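Local coordinates for protein kallistatin (Homo sapiens, PDB 6F4V) that inhibits tissue kallikrein as a serpin, forming a stable equimolar complex with the protease and being cleaved at its reactive site, at residues K147-L160 / Q309-T321. Numbering follows the deposited sequence.
Sequences KIVDLVSELKKDVL and QKLEASKSFHKAT
Lys319 rises from strand 312-324 to Val149 and Asp150 in the irregular chain running antiparallel above it, and shows how a loop can be held by its backbone carbonyls. The side chain kinks at chi3 (94°), which brings NZ under two of them: NZ meets Val149 O almost head-on to the carbonyl (2.8 Å, C=O...N 162°) and gives a weak bond to Asp150 O (3.4 Å). Its aliphatic part packs against two apolar side chains in the tight region, CB against Ile148 CG2 (4.0 Å) and CG against Leu151 CD1. Phe317, two residues away, adds packing: Ser153 OG sits over one face of its ring, near the rim (3.3 Å to CE1), while Glu154 O meets the edge at CE2 (3.9 Å).

Beyond the ring the fit slackens and water takes over. Glu154 and Lys315 stay short of a salt bridge, OE1 to NZ being 4.3 Å; one water links them, and Lys315 pairs instead with Asp284. A second water joins Lys156 NZ to Ser314 OG.

The course of the chain is that of the serpin fold, in which the connection from helix 129-143 to strand 159-172 runs over the central sheet along strand 312-324, here with strand 328-340 inserted beside 312-324, consistent with the cleaved, relaxed state.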
loop_
_atom_site.group_PDB
_atom_site.type_symbol
_atom_site.label_atom_id
_atom_site.label_comp_id
_atom_site.label_asym_id
_atom_site.label_seq_id
_atom_site.Cartn_x
_atom_site.Cartn_y
_atom_site.Cartn_z
ATOM N N LYS A 147 7.229 5.473 -11.763
ATOM C CA LYS A 147 7.111 5.979 -10.407
ATOM C C LYS A 147 7.987 5.290 -9.366
ATOM O O LYS A 147 8.491 5.942 -8.464
ATOM C CB LYS A 147 5.649 5.913 -9.948
ATOM C CG LYS A 147 4.685 6.741 -10.794
ATOM C CD LYS A 147 5.149 8.168 -11.062
ATOM C CE LYS A 147 5.337 8.931 -9.781
ATOM N NZ LYS A 147 5.672 10.356 -10.011
ATOM N N ILE A 148 8.124 3.976 -9.451
ATOM C CA ILE A 148 8.963 3.238 -8.495
ATOM C C ILE A 148 10.305 2.884 -9.127
ATOM O O ILE A 148 10.407 1.954 -9.922
ATOM C CB ILE A 148 8.280 1.976 -7.940
ATOM C CG1 ILE A 148 6.890 2.308 -7.393
ATOM C CG2 ILE A 148 9.195 1.352 -6.891
ATOM C CD1 ILE A 148 6.835 3.378 -6.319
ATOM N N VAL A 149 11.313 3.643 -8.718
ATOM C CA VAL A 149 12.692 3.574 -9.206
ATOM C C VAL A 149 13.571 2.986 -8.077
ATOM O O VAL A 149 13.399 3.315 -6.893
ATOM C CB VAL A 149 13.187 5.014 -9.570
ATOM C CG1 VAL A 149 14.523 4.991 -10.318
ATOM C CG2 VAL A 149 12.163 5.724 -10.465
ATOM N N ASP A 150 14.498 2.127 -8.456
ATOM C CA ASP A 150 15.477 1.539 -7.554
ATOM C C ASP A 150 14.827 0.799 -6.370
ATOM O O ASP A 150 15.215 0.966 -5.211
ATOM C CB ASP A 150 16.519 2.594 -7.112
ATOM C CG ASP A 150 17.261 3.251 -8.316
ATOM O OD1 ASP A 150 17.462 2.595 -9.382
ATOM O OD2 ASP A 150 17.641 4.443 -8.188
ATOM N N LEU A 151 13.819 -0.017 -6.667
ATOM C CA LEU A 151 13.146 -0.776 -5.617
ATOM C C LEU A 151 14.163 -1.584 -4.805
ATOM O O LEU A 151 14.213 -1.492 -3.572
ATOM C CB LEU A 151 12.095 -1.722 -6.183
ATOM C CG LEU A 151 11.460 -2.672 -5.155
ATOM C CD1 LEU A 151 10.763 -1.888 -4.039
ATOM C CD2 LEU A 151 10.531 -3.669 -5.809
ATOM N N VAL A 152 14.932 -2.401 -5.514
ATOM C CA VAL A 152 15.939 -3.239 -4.889
ATOM C C VAL A 152 17.234 -2.407 -4.786
ATOM O O VAL A 152 17.938 -2.232 -5.781
ATOM C CB VAL A 152 16.141 -4.532 -5.695
ATOM C CG1 VAL A 152 17.255 -5.377 -5.090
ATOM C CG2 VAL A 152 14.848 -5.314 -5.745
ATOM N N SER A 153 17.512 -1.891 -3.591
ATOM C CA SER A 153 18.683 -1.021 -3.343
ATOM C C SER A 153 19.957 -1.764 -2.906
ATOM O O SER A 153 21.020 -1.153 -2.869
ATOM C CB SER A 153 18.327 0.029 -2.294
ATOM O OG SER A 153 17.759 -0.599 -1.161
ATOM N N GLU A 154 19.833 -3.050 -2.531
ATOM C CA GLU A 154 20.965 -3.957 -2.240
ATOM C C GLU A 154 20.598 -5.333 -2.746
ATOM O O GLU A 154 19.411 -5.703 -2.732
ATOM C CB GLU A 154 21.169 -4.190 -0.739
ATOM C CG GLU A 154 21.323 -2.995 0.150
ATOM C CD GLU A 154 21.240 -3.375 1.621
ATOM O OE1 GLU A 154 20.748 -2.530 2.413
ATOM O OE2 GLU A 154 21.650 -4.517 1.980
ATOM N N LEU A 155 21.612 -6.119 -3.101
ATOM C CA LEU A 155 21.417 -7.506 -3.491
ATOM C C LEU A 155 22.698 -8.283 -3.178
ATOM O O LEU A 155 23.756 -7.946 -3.707
ATOM C CB LEU A 155 21.095 -7.581 -4.989
ATOM C CG LEU A 155 20.666 -8.934 -5.545
ATOM C CD1 LEU A 155 19.325 -9.334 -4.949
ATOM C CD2 LEU A 155 20.598 -8.889 -7.065
ATOM N N LYS A 156 22.615 -9.292 -2.313
ATOM C CA LYS A 156 23.795 -10.104 -1.976
ATOM C C LYS A 156 24.125 -11.087 -3.095
ATOM O O LYS A 156 23.246 -11.476 -3.881
ATOM C CB LYS A 156 23.582 -10.847 -0.660
ATOM C CG LYS A 156 23.358 -9.936 0.537
ATOM C CD LYS A 156 23.464 -10.708 1.850
ATOM C CE LYS A 156 23.678 -9.775 3.040
ATOM N NZ LYS A 156 22.548 -8.820 3.229
ATOM N N LYS A 157 25.393 -11.505 -3.168
ATOM C CA LYS A 157 25.846 -12.400 -4.250
ATOM C C LYS A 157 25.324 -13.829 -4.113
ATOM O O LYS A 157 25.325 -14.571 -5.084
ATOM C CB LYS A 157 27.391 -12.416 -4.369
ATOM C CG LYS A 157 27.999 -11.110 -4.898
ATOM C CD LYS A 157 29.533 -11.114 -4.921
ATOM C CE LYS A 157 30.133 -12.237 -5.767
ATOM N NZ LYS A 157 29.531 -12.361 -7.127
ATOM N N ASP A 158 24.878 -14.206 -2.913
ATOM C CA ASP A 158 24.336 -15.551 -2.643
ATOM C C ASP A 158 22.789 -15.637 -2.734
ATOM O O ASP A 158 22.182 -16.593 -2.248
ATOM C CB ASP A 158 24.823 -16.042 -1.264
ATOM C CG ASP A 158 24.548 -15.047 -0.137
ATOM O OD1 ASP A 158 24.146 -13.900 -0.425
ATOM O OD2 ASP A 158 24.756 -15.407 1.043
ATOM N N VAL A 159 22.164 -14.636 -3.345
ATOM C CA VAL A 159 20.722 -14.665 -3.601
ATOM C C VAL A 159 20.427 -15.591 -4.769
ATOM O O VAL A 159 21.152 -15.578 -5.760
ATOM C CB VAL A 159 20.185 -13.239 -3.866
ATOM C CG1 VAL A 159 18.767 -13.259 -4.429
ATOM C CG2 VAL A 159 20.253 -12.424 -2.586
ATOM N N LEU A 160 19.376 -16.402 -4.643
ATOM C CA LEU A 160 18.926 -17.296 -5.712
ATOM C C LEU A 160 17.525 -16.980 -6.247
ATOM O O LEU A 160 17.105 -17.558 -7.244
ATOM C CB LEU A 160 18.951 -18.737 -5.203
ATOM C CG LEU A 160 20.307 -19.236 -4.656
ATOM C CD1 LEU A 160 20.095 -20.565 -3.935
ATOM C CD2 LEU A 160 21.370 -19.362 -5.754
ATOM N N GLN A 309 19.075 -26.455 -2.047
ATOM C CA GLN A 309 19.820 -25.712 -1.034
ATOM C C GLN A 309 18.880 -25.387 0.129
ATOM O O GLN A 309 17.644 -25.356 -0.041
ATOM C CB GLN A 309 20.349 -24.382 -1.600
ATOM C CG GLN A 309 21.328 -24.471 -2.768
ATOM C CD GLN A 309 22.736 -24.913 -2.365
ATOM O OE1 GLN A 309 23.052 -25.107 -1.182
ATOM N NE2 GLN A 309 23.591 -25.078 -3.362
ATOM N N LYS A 310 19.475 -25.145 1.300
ATOM C CA LYS A 310 18.744 -24.600 2.451
ATOM C C LYS A 310 18.636 -23.082 2.314
ATOM O O LYS A 310 19.649 -22.380 2.264
ATOM C CB LYS A 310 19.403 -24.986 3.780
ATOM C CG LYS A 310 19.237 -26.468 4.067
ATOM C CD LYS A 310 19.284 -26.813 5.545
ATOM C CE LYS A 310 19.168 -28.327 5.714
ATOM N NZ LYS A 310 18.931 -28.743 7.124
ATOM N N LEU A 311 17.402 -22.587 2.256
ATOM C CA LEU A 311 17.160 -21.201 1.903
ATOM C C LEU A 311 16.850 -20.349 3.113
ATOM O O LEU A 311 16.248 -20.816 4.069
ATOM C CB LEU A 311 15.999 -21.112 0.917
ATOM C CG LEU A 311 16.222 -21.814 -0.427
ATOM C CD1 LEU A 311 15.046 -21.524 -1.329
ATOM C CD2 LEU A 311 17.511 -21.369 -1.103
ATOM N N GLU A 312 17.221 -19.079 3.051
ATOM C CA GLU A 312 16.769 -18.156 4.085
ATOM C C GLU A 312 16.419 -16.781 3.501
ATOM O O GLU A 312 16.814 -16.434 2.375
ATOM C CB GLU A 312 17.781 -18.117 5.242
ATOM C CG GLU A 312 19.032 -17.348 4.971
ATOM C CD GLU A 312 20.143 -17.635 5.991
ATOM O OE1 GLU A 312 19.839 -17.974 7.175
ATOM O OE2 GLU A 312 21.321 -17.519 5.577
ATOM N N ALA A 313 15.651 -16.018 4.272
ATOM C CA ALA A 313 15.280 -14.666 3.878
ATOM C C ALA A 313 16.508 -13.775 3.797
ATOM O O ALA A 313 17.393 -13.889 4.628
ATOM C CB ALA A 313 14.296 -14.082 4.878
ATOM N N SER A 314 16.559 -12.919 2.780
ATOM C CA SER A 314 17.545 -11.875 2.659
ATOM C C SER A 314 16.781 -10.528 2.764
ATOM O O SER A 314 15.947 -10.378 3.654
ATOM C CB SER A 314 18.375 -12.034 1.380
ATOM O OG SER A 314 19.546 -11.212 1.458
ATOM N N LYS A 315 17.062 -9.552 1.914
ATOM C CA LYS A 315 16.481 -8.226 2.058
ATOM C C LYS A 315 15.069 -8.193 1.468
ATOM O O LYS A 315 14.772 -8.908 0.507
ATOM C CB LYS A 315 17.342 -7.174 1.341
ATOM C CG LYS A 315 18.758 -6.953 1.900
ATOM C CD LYS A 315 18.816 -6.588 3.381
ATOM C CE LYS A 315 18.385 -5.144 3.620
ATOM N NZ LYS A 315 18.332 -4.809 5.065
ATOM N N SER A 316 14.239 -7.315 2.018
ATOM C CA SER A 316 12.875 -7.057 1.508
ATOM C C SER A 316 12.569 -5.571 1.577
ATOM O O SER A 316 12.663 -4.954 2.661
ATOM C CB SER A 316 11.812 -7.847 2.308
ATOM O OG SER A 316 10.476 -7.588 1.846
ATOM N N PHE A 317 12.243 -4.978 0.419
ATOM C CA PHE A 317 12.003 -3.538 0.326
ATOM C C PHE A 317 10.584 -3.244 -0.077
ATOM O O PHE A 317 9.928 -4.062 -0.733
ATOM C CB PHE A 317 12.973 -2.900 -0.673
ATOM C CG PHE A 317 14.408 -3.115 -0.313
ATOM C CD1 PHE A 317 14.994 -2.391 0.744
ATOM C CD2 PHE A 317 15.168 -4.065 -0.978
ATOM C CE1 PHE A 317 16.331 -2.586 1.091
ATOM C CE2 PHE A 317 16.505 -4.276 -0.616
ATOM C CZ PHE A 317 17.075 -3.543 0.407
ATOM N N HIS A 318 10.101 -2.087 0.336
ATOM C CA HIS A 318 8.828 -1.566 -0.141
ATOM C C HIS A 318 8.983 -0.072 -0.430
ATOM O O HIS A 318 9.506 0.658 0.403
ATOM C CB HIS A 318 7.716 -1.756 0.899
ATOM C CG HIS A 318 6.374 -1.309 0.405
ATOM N ND1 HIS A 318 5.617 -2.076 -0.448
ATOM C CD2 HIS A 318 5.673 -0.175 0.624
ATOM C CE1 HIS A 318 4.502 -1.421 -0.740
ATOM N NE2 HIS A 318 4.518 -0.257 -0.108
ATOM N N LYS A 319 8.595 0.370 -1.621
ATOM C CA LYS A 319 8.549 1.778 -1.947
ATOM C C LYS A 319 7.215 2.127 -2.531
ATOM O O LYS A 319 6.577 1.301 -3.200
ATOM C CB LYS A 319 9.632 2.154 -2.948
ATOM C CG LYS A 319 11.042 1.891 -2.441
ATOM C CD LYS A 319 12.089 2.241 -3.499
ATOM C CE LYS A 319 12.616 3.653 -3.347
ATOM N NZ LYS A 319 13.847 3.876 -4.175
ATOM N N ALA A 320 6.803 3.352 -2.287
ATOM C CA ALA A 320 5.516 3.819 -2.753
ATOM C C ALA A 320 5.521 5.326 -3.006
ATOM O O ALA A 320 6.247 6.068 -2.328
ATOM C CB ALA A 320 4.436 3.466 -1.766
ATOM N N THR A 321 4.662 5.766 -3.925
ATOM C CA THR A 321 4.538 7.202 -4.254
ATOM C C THR A 321 3.092 7.602 -4.432
ATOM O O THR A 321 2.292 6.830 -4.958
ATOM C CB THR A 321 5.281 7.596 -5.590
ATOM O OG1 THR A 321 4.685 6.876 -6.690
ATOM C CG2 THR A 321 6.701 7.223 -5.545
HETATM O O HOH W 1 18.924 -2.124 4.949
HETATM O O HOH W 2 20.828 -10.815 3.875
#